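Local coordinates for protein estrogen receptor (Crassostrea gigas, PDB 4N1Y) that probably regulates transcription as a steroid-type nuclear receptor whose ligand-binding domain is constitutively active, needing no hormone to switch it on, at residues Ala17-Leu22 / Val50-Trp55; Leu83-Phe88 / Leu142-Val147; His36-Leu41 / Ser112-Thr117. One frame throughout, in Å; residues are numbered along the deposited sequence.

From the N terminus, the loop after helix 7-15 supplies 17-22, and contact 1 lays it back on helix 34-56 at 50-55, closing a loop of 27 residues. Contact 3 opens inside that loop at 36-41, near the start of the same helix, and closes at 112-117, the turn between helices 108-113 and 117-132, so contacts 1 and 3 cross. Contact 2 opens at 83-88 on helix 67-89 after contact 1 has closed and ends at 142-147 on helix 137-149; it crosses contact 3 as well. Contacts 1 and 2 touch, Trp55 and Leu19 packing against Gln144 and Asn85. Contact 3 stands apart, its centre about 22 to 23 Å from the centres of the other two.

Contact 1: residues Ala17-Leu22 / Val50-Trp55; sequences AALPVL and VHLINW
The indole of Trp55 carries Leu19 on one face and the carbonyl of Ala17 at its edge, while the imidazole of His51 has Pro20 over one face and Leu22 against it at an oblique angle. This is the loop that follows the first helix of a nuclear-receptor ligand-binding domain, an alpha-helical sandwich, running over the C-terminal part of helix 34-56. Leu19 CD1 sits 3.6 Å from the centroid of the five-membered ring of Trp55, 23° off its normal, a CH-pi contact. The indole is swung toward this loop by its first torsion, with CG anti to the backbone N (chi1 163°). Ala17 reaches the rim instead: its O comes near the ring plane 3.0 Å from Trp55 CD1, and its CB touches the same carbon. The other branch of Leu19 turns from the indole to a neighbour one turn back, CD2 lying 3.6 Å from Leu52 CD2. Asn85 of helix 67-89 and Gln144 of helix 137-149 also pack on Leu19, so this leucine fills a junction of three helices.

Farther along, Pro20 CG lies 4.2 Å from the His51 ring centroid, 27° off the normal, a looser CH-pi contact at a more exposed place. Leu22 runs to meet the imidazole head-on and sets both methyls obliquely beside its CD2–NE2 bond, displaced to the same side of the ring plane as Pro20. Replacing His51 by an alanine takes away the ring, which is likely to open a gap under Pro20 and leave the Leu22 isopropyl group less restrained. As modelled, Leu22 CD1 lies 3.3 Å from His51 CD2, and Leu22 CD2 lies 3.4 Å from His51 NE2.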
loop_
_atom_site.group_PDB
_atom_site.type_symbol
_atom_site.label_atom_id
_atom_site.label_comp_id
_atom_site.label_asym_id
_atom_site.label_seq_id
_atom_site.Cartn_x
_atom_site.Cartn_y
_atom_site.Cartn_z
ATOM N N ALA B 17 -13.129 17.823 14.568
ATOM C CA ALA B 17 -13.551 17.655 13.189
ATOM C C ALA B 17 -13.826 16.187 12.933
ATOM O O ALA B 17 -13.951 15.755 11.781
ATOM C CB ALA B 17 -12.500 18.180 12.242
ATOM N N ALA B 18 -13.901 15.424 14.025
ATOM C CA ALA B 18 -14.173 13.998 13.938
ATOM C C ALA B 18 -15.479 13.750 13.201
ATOM O O ALA B 18 -16.515 14.358 13.488
ATOM C CB ALA B 18 -14.213 13.368 15.321
ATOM N N LEU B 19 -15.398 12.832 12.251
ATOM C CA LEU B 19 -16.520 12.419 11.427
ATOM C C LEU B 19 -17.667 11.918 12.306
ATOM O O LEU B 19 -17.432 11.153 13.241
ATOM C CB LEU B 19 -16.058 11.324 10.468
ATOM C CG LEU B 19 -15.334 11.725 9.181
ATOM C CD1 LEU B 19 -13.969 12.328 9.486
ATOM C CD2 LEU B 19 -15.170 10.516 8.276
ATOM N N PRO B 20 -18.911 12.350 12.038
ATOM C CA PRO B 20 -19.922 11.710 12.878
ATOM C C PRO B 20 -20.174 10.325 12.317
ATOM O O PRO B 20 -19.754 10.072 11.189
ATOM C CB PRO B 20 -21.137 12.614 12.705
ATOM C CG PRO B 20 -21.002 13.105 11.280
ATOM C CD PRO B 20 -19.510 13.231 11.018
ATOM N N VAL B 21 -20.851 9.445 13.042
ATOM C CA VAL B 21 -21.185 8.155 12.453
ATOM C C VAL B 21 -22.542 8.221 11.786
ATOM O O VAL B 21 -23.519 8.688 12.368
ATOM C CB VAL B 21 -21.137 7.018 13.459
ATOM C CG1 VAL B 21 -20.279 5.890 12.889
ATOM C CG2 VAL B 21 -20.563 7.513 14.769
ATOM N N LEU B 22 -22.592 7.723 10.561
ATOM C CA LEU B 22 -23.790 7.810 9.743
ATOM C C LEU B 22 -24.589 6.515 9.751
ATOM O O LEU B 22 -24.030 5.421 9.736
ATOM C CB LEU B 22 -23.424 8.186 8.308
ATOM C CG LEU B 22 -22.738 9.542 8.140
ATOM C CD1 LEU B 22 -22.154 9.636 6.755
ATOM C CD2 LEU B 22 -23.686 10.705 8.413
ATOM N N VAL B 50 -18.916 13.150 1.418
ATOM C CA VAL B 50 -19.119 14.578 1.666
ATOM C C VAL B 50 -18.501 15.001 2.995
ATOM O O VAL B 50 -17.917 16.070 3.116
ATOM C CB VAL B 50 -20.602 14.955 1.671
ATOM C CG1 VAL B 50 -20.762 16.406 2.054
ATOM C CG2 VAL B 50 -21.216 14.714 0.303
ATOM N N HIS B 51 -18.663 14.154 4.002
ATOM C CA HIS B 51 -18.103 14.394 5.322
ATOM C C HIS B 51 -16.580 14.437 5.324
ATOM O O HIS B 51 -15.994 15.299 5.974
ATOM C CB HIS B 51 -18.601 13.324 6.285
ATOM C CG HIS B 51 -20.028 13.508 6.700
ATOM N ND1 HIS B 51 -20.445 14.546 7.503
ATOM C CD2 HIS B 51 -21.136 12.786 6.416
ATOM C CE1 HIS B 51 -21.751 14.454 7.698
ATOM N NE2 HIS B 51 -22.193 13.395 7.050
ATOM N N LEU B 52 -15.946 13.515 4.599
ATOM C CA LEU B 52 -14.482 13.465 4.489
ATOM C C LEU B 52 -13.913 14.764 3.952
ATOM O O LEU B 52 -12.992 15.348 4.521
ATOM C CB LEU B 52 -14.046 12.343 3.553
ATOM C CG LEU B 52 -14.123 10.903 4.022
ATOM C CD1 LEU B 52 -13.634 10.027 2.895
ATOM C CD2 LEU B 52 -13.277 10.696 5.260
ATOM N N ILE B 53 -14.467 15.179 2.822
ATOM C CA ILE B 53 -14.134 16.422 2.162
ATOM C C ILE B 53 -14.192 17.625 3.109
ATOM O O ILE B 53 -13.304 18.493 3.105
ATOM C CB ILE B 53 -15.085 16.620 0.989
ATOM C CG1 ILE B 53 -14.864 15.488 -0.014
ATOM C CG2 ILE B 53 -14.961 18.036 0.400
ATOM C CD1 ILE B 53 -15.885 15.448 -1.119
ATOM N N ASN B 54 -15.248 17.680 3.915
ATOM C CA ASN B 54 -15.407 18.764 4.877
ATOM C C ASN B 54 -14.361 18.614 5.972
ATOM O O ASN B 54 -13.789 19.582 6.483
ATOM C CB ASN B 54 -16.816 18.750 5.469
ATOM C CG ASN B 54 -17.873 19.201 4.471
ATOM O OD1 ASN B 54 -17.552 19.756 3.418
ATOM N ND2 ASN B 54 -19.143 18.983 4.809
ATOM N N TRP B 55 -14.110 17.362 6.305
ATOM C CA TRP B 55 -13.169 17.010 7.332
ATOM C C TRP B 55 -11.740 17.327 6.925
ATOM O O TRP B 55 -10.964 17.844 7.723
ATOM C CB TRP B 55 -13.314 15.524 7.643
ATOM C CG TRP B 55 -12.174 14.984 8.368
ATOM C CD1 TRP B 55 -11.943 15.050 9.703
ATOM C CD2 TRP B 55 -11.057 14.325 7.788
ATOM N NE1 TRP B 55 -10.753 14.442 10.001
ATOM C CE2 TRP B 55 -10.186 13.991 8.840
ATOM C CE3 TRP B 55 -10.714 13.974 6.478
ATOM C CZ2 TRP B 55 -8.983 13.320 8.627
ATOM C CZ3 TRP B 55 -9.517 13.304 6.266
ATOM C CH2 TRP B 55 -8.663 12.985 7.343
#

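Contact 2: residues Leu83-Phe88 / Leu142-Val147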
loop_
_atom_site.group_PDB
_atom_site.type_symbol
_atom_site.label_atom_id
_atom_site.label_comp_id
_atom_site.label_asym_id
_atom_site.label_seq_id
_atom_site.Cartn_x
_atom_site.Cartn_y
_atom_site.Cartn_z
ATOM N N LEU B 83 -12.485 2.861 3.796
ATOM C CA LEU B 83 -12.163 1.534 4.317
ATOM C C LEU B 83 -11.419 1.616 5.648
ATOM O O LEU B 83 -11.681 0.831 6.562
ATOM C CB LEU B 83 -11.332 0.748 3.308
ATOM C CG LEU B 83 -12.026 0.605 1.950
ATOM C CD1 LEU B 83 -11.217 -0.271 0.984
ATOM C CD2 LEU B 83 -13.444 0.070 2.117
ATOM N N LEU B 84 -10.501 2.570 5.759
ATOM C CA LEU B 84 -9.767 2.738 7.002
ATOM C C LEU B 84 -10.735 3.011 8.141
ATOM O O LEU B 84 -10.612 2.433 9.218
ATOM C CB LEU B 84 -8.741 3.866 6.898
ATOM C CG LEU B 84 -8.019 4.100 8.220
ATOM C CD1 LEU B 84 -6.927 3.074 8.354
ATOM C CD2 LEU B 84 -7.433 5.495 8.302
ATOM N N ASN B 85 -11.702 3.885 7.897
ATOM C CA ASN B 85 -12.684 4.217 8.913
ATOM C C ASN B 85 -13.517 3.022 9.300
ATOM O O ASN B 85 -13.676 2.700 10.480
ATOM C CB ASN B 85 -13.607 5.325 8.422
ATOM C CG ASN B 85 -12.926 6.657 8.374
ATOM O OD1 ASN B 85 -11.841 6.832 8.935
ATOM N ND2 ASN B 85 -13.559 7.618 7.717
ATOM N N CYS B 86 -14.022 2.348 8.280
ATOM C CA CYS B 86 -14.850 1.183 8.470
ATOM C C CYS B 86 -14.152 0.130 9.318
ATOM O O CYS B 86 -14.771 -0.470 10.199
ATOM C CB CYS B 86 -15.231 0.601 7.122
ATOM S SG CYS B 86 -16.177 -0.910 7.271
ATOM N N ALA B 87 -12.859 -0.063 9.072
ATOM C CA ALA B 87 -12.056 -0.971 9.883
ATOM C C ALA B 87 -12.124 -0.584 11.354
ATOM O O ALA B 87 -12.263 -1.439 12.225
ATOM C CB ALA B 87 -10.611 -0.987 9.407
ATOM N N PHE B 88 -12.000 0.706 11.630
ATOM C CA PHE B 88 -11.979 1.169 13.009
ATOM C C PHE B 88 -13.382 1.075 13.597
ATOM O O PHE B 88 -13.540 0.726 14.766
ATOM C CB PHE B 88 -11.437 2.604 13.117
ATOM C CG PHE B 88 -11.096 3.020 14.534
ATOM C CD1 PHE B 88 -9.934 2.567 15.148
ATOM C CD2 PHE B 88 -11.956 3.832 15.266
ATOM C CE1 PHE B 88 -9.618 2.944 16.452
ATOM C CE2 PHE B 88 -11.652 4.203 16.572
ATOM C CZ PHE B 88 -10.479 3.752 17.163
ATOM N N LEU B 142 -5.046 10.484 13.461
ATOM C CA LEU B 142 -3.766 10.803 12.847
ATOM C C LEU B 142 -3.573 9.955 11.607
ATOM O O LEU B 142 -3.106 10.424 10.577
ATOM C CB LEU B 142 -2.630 10.571 13.843
ATOM C CG LEU B 142 -2.657 11.590 14.990
ATOM C CD1 LEU B 142 -1.559 11.285 15.999
ATOM C CD2 LEU B 142 -2.562 13.041 14.461
ATOM N N LEU B 143 -4.001 8.709 11.693
ATOM C CA LEU B 143 -3.852 7.789 10.580
ATOM C C LEU B 143 -4.607 8.247 9.341
ATOM O O LEU B 143 -4.068 8.203 8.242
ATOM C CB LEU B 143 -4.350 6.412 10.995
ATOM C CG LEU B 143 -3.327 5.577 11.741
ATOM C CD1 LEU B 143 -4.015 4.383 12.303
ATOM C CD2 LEU B 143 -2.253 5.139 10.773
ATOM N N GLN B 144 -5.848 8.684 9.506
ATOM C CA GLN B 144 -6.576 9.142 8.347
ATOM C C GLN B 144 -5.895 10.390 7.784
ATOM O O GLN B 144 -5.724 10.513 6.575
ATOM C CB GLN B 144 -8.060 9.354 8.654
ATOM C CG GLN B 144 -8.409 9.944 9.975
ATOM C CD GLN B 144 -9.907 9.873 10.222
ATOM O OE1 GLN B 144 -10.476 10.676 10.966
ATOM N NE2 GLN B 144 -10.548 8.880 9.623
ATOM N N ALA B 145 -5.485 11.304 8.652
ATOM C CA ALA B 145 -4.808 12.509 8.188
ATOM C C ALA B 145 -3.573 12.102 7.386
ATOM O O ALA B 145 -3.283 12.645 6.304
ATOM C CB ALA B 145 -4.436 13.378 9.335
ATOM N N MET B 146 -2.873 11.107 7.911
ATOM C CA MET B 146 -1.708 10.566 7.242
ATOM C C MET B 146 -2.067 9.934 5.891
ATOM O O MET B 146 -1.397 10.177 4.887
ATOM C CB MET B 146 -1.038 9.535 8.143
ATOM C CG MET B 146 0.275 9.085 7.618
ATOM S SD MET B 146 1.274 10.513 7.197
ATOM C CE MET B 146 2.050 10.792 8.769
ATOM N N VAL B 147 -3.155 9.168 5.858
ATOM C CA VAL B 147 -3.598 8.517 4.625
ATOM C C VAL B 147 -3.829 9.577 3.554
ATOM O O VAL B 147 -3.460 9.403 2.398
ATOM C CB VAL B 147 -4.886 7.695 4.831
ATOM C CG1 VAL B 147 -5.449 7.224 3.472
ATOM C CG2 VAL B 147 -4.603 6.498 5.707
#
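Leu84 pushes one methyl, CD2, against the backbone of Gln144, 3.7 Å from its CA. The same methyl meets Leu143 CB at 4.2 Å and Val147 CG2 at 4.0 Å, so a single branch occupies the groove between successive turns of the facing helix. The segments 83-88 and 142-147 run nearly antiparallel (165°), their axes approaching to 10.7 Å, and their helices belong to the middle layer of the three-layer helical sandwich characteristic of nuclear-receptor ligand-binding domains. The one leucine spans much of the separation between the axes. Its CG is anti to the backbone N, which carries the isopropyl group straight out toward Gln144.

Beside this apolar point two amides come together. The side chain of Asn85 meets that of Gln144 at about a right angle, with the amide planes 65° apart. Asn85 OD1 faces Gln144 NE2, but the angle is too poor for a hydrogen bond, and the close modelled approach is doubtful. Gln144 gets there by a first torsion of 39°, CG lying between the backbone N and the carbonyl carbon, with the chain extended beyond.

The next shell is made of other helices and loops. Met130 of helix 117-132 packs on Leu84, and Leu135 packs on Leu143. On another side of helix 137-149, Met146 rests on helix 159-180 and also on Leu193 of the second subunit, so the helix that receives Leu84 also reaches the second subunit through Met146. Within that helix, two of the residues that Leu84 touches are joined through their backbones one turn apart: Val147 N donates to Leu143 O at 2.7 Å.

Contact 3: residues His36-Leu41 / Ser112-Thr117; sequences HLLNSL and STVEMT
Leu37 is the first residue of 36-41 to meet the other segment, and it does so with CB and CD1. Its CB lies 3.5 Å from Val114 CG1, and farther out its CD1 is 3.7 Å from that same methyl, so the two side chains cross at about a right angle with the valine branch laid across the leucine stem. The tip of Leu37 goes on to graze Thr113, CD1 to CB at 4.5 Å. Pro32 also packs on Leu37.

Leu38 follows and covers a different side of the valine. Its CD2 touches Val114 CB at 3.8 Å and the sulfur of Met116, SD, at 4.0 Å, so one methyl bridges both partners. The sulfur is carried to Leu38 by an extended second torsion (chi2 -173°); the bend at chi3 turns only the terminal methyl. Leu37, Leu38, Val114 and Met116 are buried, joining the beginning of helix 34-56 to the turn between helices 108-113 and 117-132 in the nuclear-receptor ligand-binding fold. That turn is a Schellman motif: Glu115 leaves the helix with positive phi (58°), and its N bonds back to Ser112 O at 3.1 Å. Met116 then takes the N-cap position of the next helix. The tight reversal puts Val114 and Met116, on its two sides, both in front of Leu38, while the exposed Glu115 forms a salt bridge with Lys34. Helix 187-215 adds Leu212 on Leu38, and Phe208 and Phe209 on Met116.

Past Leu38 the helix turns to other parts of the chain: Asn39 OD1 accepts a hydrogen bond from Thr219 N, Ser40 OG is hydrogen-bonded to His26 ND1, and Leu41 packs on Phe100.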
loop_
_atom_site.group_PDB
_atom_site.type_symbol
_atom_site.label_atom_id
_atom_site.label_comp_id
_atom_site.label_asym_id
_atom_site.label_seq_id
_atom_site.Cartn_x
_atom_site.Cartn_y
_atom_site.Cartn_z
ATOM N N HIS B 36 -29.398 -4.846 -3.872
ATOM C CA HIS B 36 -29.997 -4.175 -2.717
ATOM C C HIS B 36 -28.977 -3.693 -1.701
ATOM O O HIS B 36 -29.059 -2.557 -1.227
ATOM C CB HIS B 36 -30.985 -5.089 -2.000
ATOM C CG HIS B 36 -31.743 -4.406 -0.906
ATOM N ND1 HIS B 36 -32.381 -3.196 -1.085
ATOM C CD2 HIS B 36 -31.959 -4.757 0.384
ATOM C CE1 HIS B 36 -32.959 -2.833 0.046
ATOM N NE2 HIS B 36 -32.720 -3.763 0.953
ATOM N N LEU B 37 -28.002 -4.542 -1.392
ATOM C CA LEU B 37 -26.953 -4.169 -0.455
ATOM C C LEU B 37 -26.050 -3.097 -1.035
ATOM O O LEU B 37 -25.741 -2.107 -0.366
ATOM C CB LEU B 37 -26.108 -5.383 -0.059
ATOM C CG LEU B 37 -26.734 -6.467 0.823
ATOM C CD1 LEU B 37 -25.753 -7.600 1.043
ATOM C CD2 LEU B 37 -27.153 -5.877 2.153
ATOM N N LEU B 38 -25.614 -3.304 -2.273
ATOM C CA LEU B 38 -24.691 -2.375 -2.912
ATOM C C LEU B 38 -25.243 -0.963 -3.054
ATOM O O LEU B 38 -24.482 0.004 -2.957
ATOM C CB LEU B 38 -24.294 -2.892 -4.289
ATOM C CG LEU B 38 -23.262 -4.011 -4.294
ATOM C CD1 LEU B 38 -22.885 -4.432 -5.719
ATOM C CD2 LEU B 38 -22.061 -3.554 -3.511
ATOM N N ASN B 39 -26.556 -0.819 -3.229
ATOM C CA ASN B 39 -27.088 0.534 -3.378
ATOM C C ASN B 39 -27.009 1.238 -2.030
ATOM O O ASN B 39 -26.744 2.437 -1.976
ATOM C CB ASN B 39 -28.537 0.550 -3.939
ATOM C CG ASN B 39 -28.604 0.346 -5.471
ATOM O OD1 ASN B 39 -27.649 0.622 -6.192
ATOM N ND2 ASN B 39 -29.748 -0.125 -5.959
ATOM N N SER B 40 -27.133 0.484 -0.945
ATOM C CA SER B 40 -26.987 1.086 0.371
ATOM C C SER B 40 -25.513 1.385 0.618
ATOM O O SER B 40 -25.172 2.485 1.050
ATOM C CB SER B 40 -27.546 0.182 1.469
ATOM O OG SER B 40 -28.949 0.046 1.345
ATOM N N LEU B 41 -24.643 0.425 0.312
ATOM C CA LEU B 41 -23.204 0.638 0.466
ATOM C C LEU B 41 -22.697 1.795 -0.376
ATOM O O LEU B 41 -21.920 2.615 0.093
ATOM C CB LEU B 41 -22.410 -0.621 0.116
ATOM C CG LEU B 41 -22.551 -1.820 1.056
ATOM C CD1 LEU B 41 -21.776 -3.019 0.516
ATOM C CD2 LEU B 41 -22.082 -1.460 2.473
ATOM N N SER B 112 -19.895 -12.187 0.272
ATOM C CA SER B 112 -20.012 -13.035 -0.896
ATOM C C SER B 112 -21.158 -12.579 -1.797
ATOM O O SER B 112 -21.026 -12.581 -3.018
ATOM C CB SER B 112 -20.202 -14.480 -0.466
ATOM O OG SER B 112 -20.755 -14.525 0.837
ATOM N N THR B 113 -22.280 -12.189 -1.197
ATOM C CA THR B 113 -23.447 -11.765 -1.976
ATOM C C THR B 113 -23.131 -10.594 -2.895
ATOM O O THR B 113 -23.540 -10.596 -4.062
ATOM C CB THR B 113 -24.636 -11.355 -1.081
ATOM O OG1 THR B 113 -25.004 -12.447 -0.226
ATOM C CG2 THR B 113 -25.831 -10.965 -1.944
ATOM N N VAL B 114 -22.394 -9.613 -2.365
ATOM C CA VAL B 114 -22.044 -8.400 -3.103
ATOM C C VAL B 114 -20.714 -8.536 -3.825
ATOM O O VAL B 114 -20.201 -7.559 -4.369
ATOM C CB VAL B 114 -21.959 -7.158 -2.189
ATOM C CG1 VAL B 114 -23.316 -6.846 -1.601
ATOM C CG2 VAL B 114 -20.932 -7.365 -1.082
ATOM N N GLU B 115 -20.137 -9.732 -3.778
ATOM C CA GLU B 115 -18.950 -10.046 -4.561
ATOM C C GLU B 115 -17.783 -9.108 -4.259
ATOM O O GLU B 115 -17.037 -8.731 -5.163
ATOM C CB GLU B 115 -19.312 -9.999 -6.043
ATOM C CG GLU B 115 -20.523 -10.886 -6.348
ATOM C CD GLU B 115 -21.020 -10.770 -7.775
ATOM O OE1 GLU B 115 -20.464 -9.950 -8.537
ATOM O OE2 GLU B 115 -22.001 -11.469 -8.120
ATOM N N MET B 116 -17.624 -8.754 -2.983
ATOM C CA MET B 116 -16.525 -7.911 -2.536
ATOM C C MET B 116 -15.734 -8.624 -1.456
ATOM O O MET B 116 -15.266 -8.015 -0.485
ATOM C CB MET B 116 -17.041 -6.593 -1.991
ATOM C CG MET B 116 -17.812 -5.800 -3.000
ATOM S SD MET B 116 -18.235 -4.159 -2.411
ATOM C CE MET B 116 -16.618 -3.401 -2.419
ATOM N N THR B 117 -15.620 -9.932 -1.601
ATOM C CA THR B 117 -14.986 -10.714 -0.565
ATOM C C THR B 117 -13.521 -10.371 -0.351
ATOM O O THR B 117 -13.120 -10.097 0.775
ATOM C CB THR B 117 -15.121 -12.201 -0.864
ATOM O OG1 THR B 117 -16.505 -12.573 -0.749
ATOM C CG2 THR B 117 -14.356 -12.986 0.132
#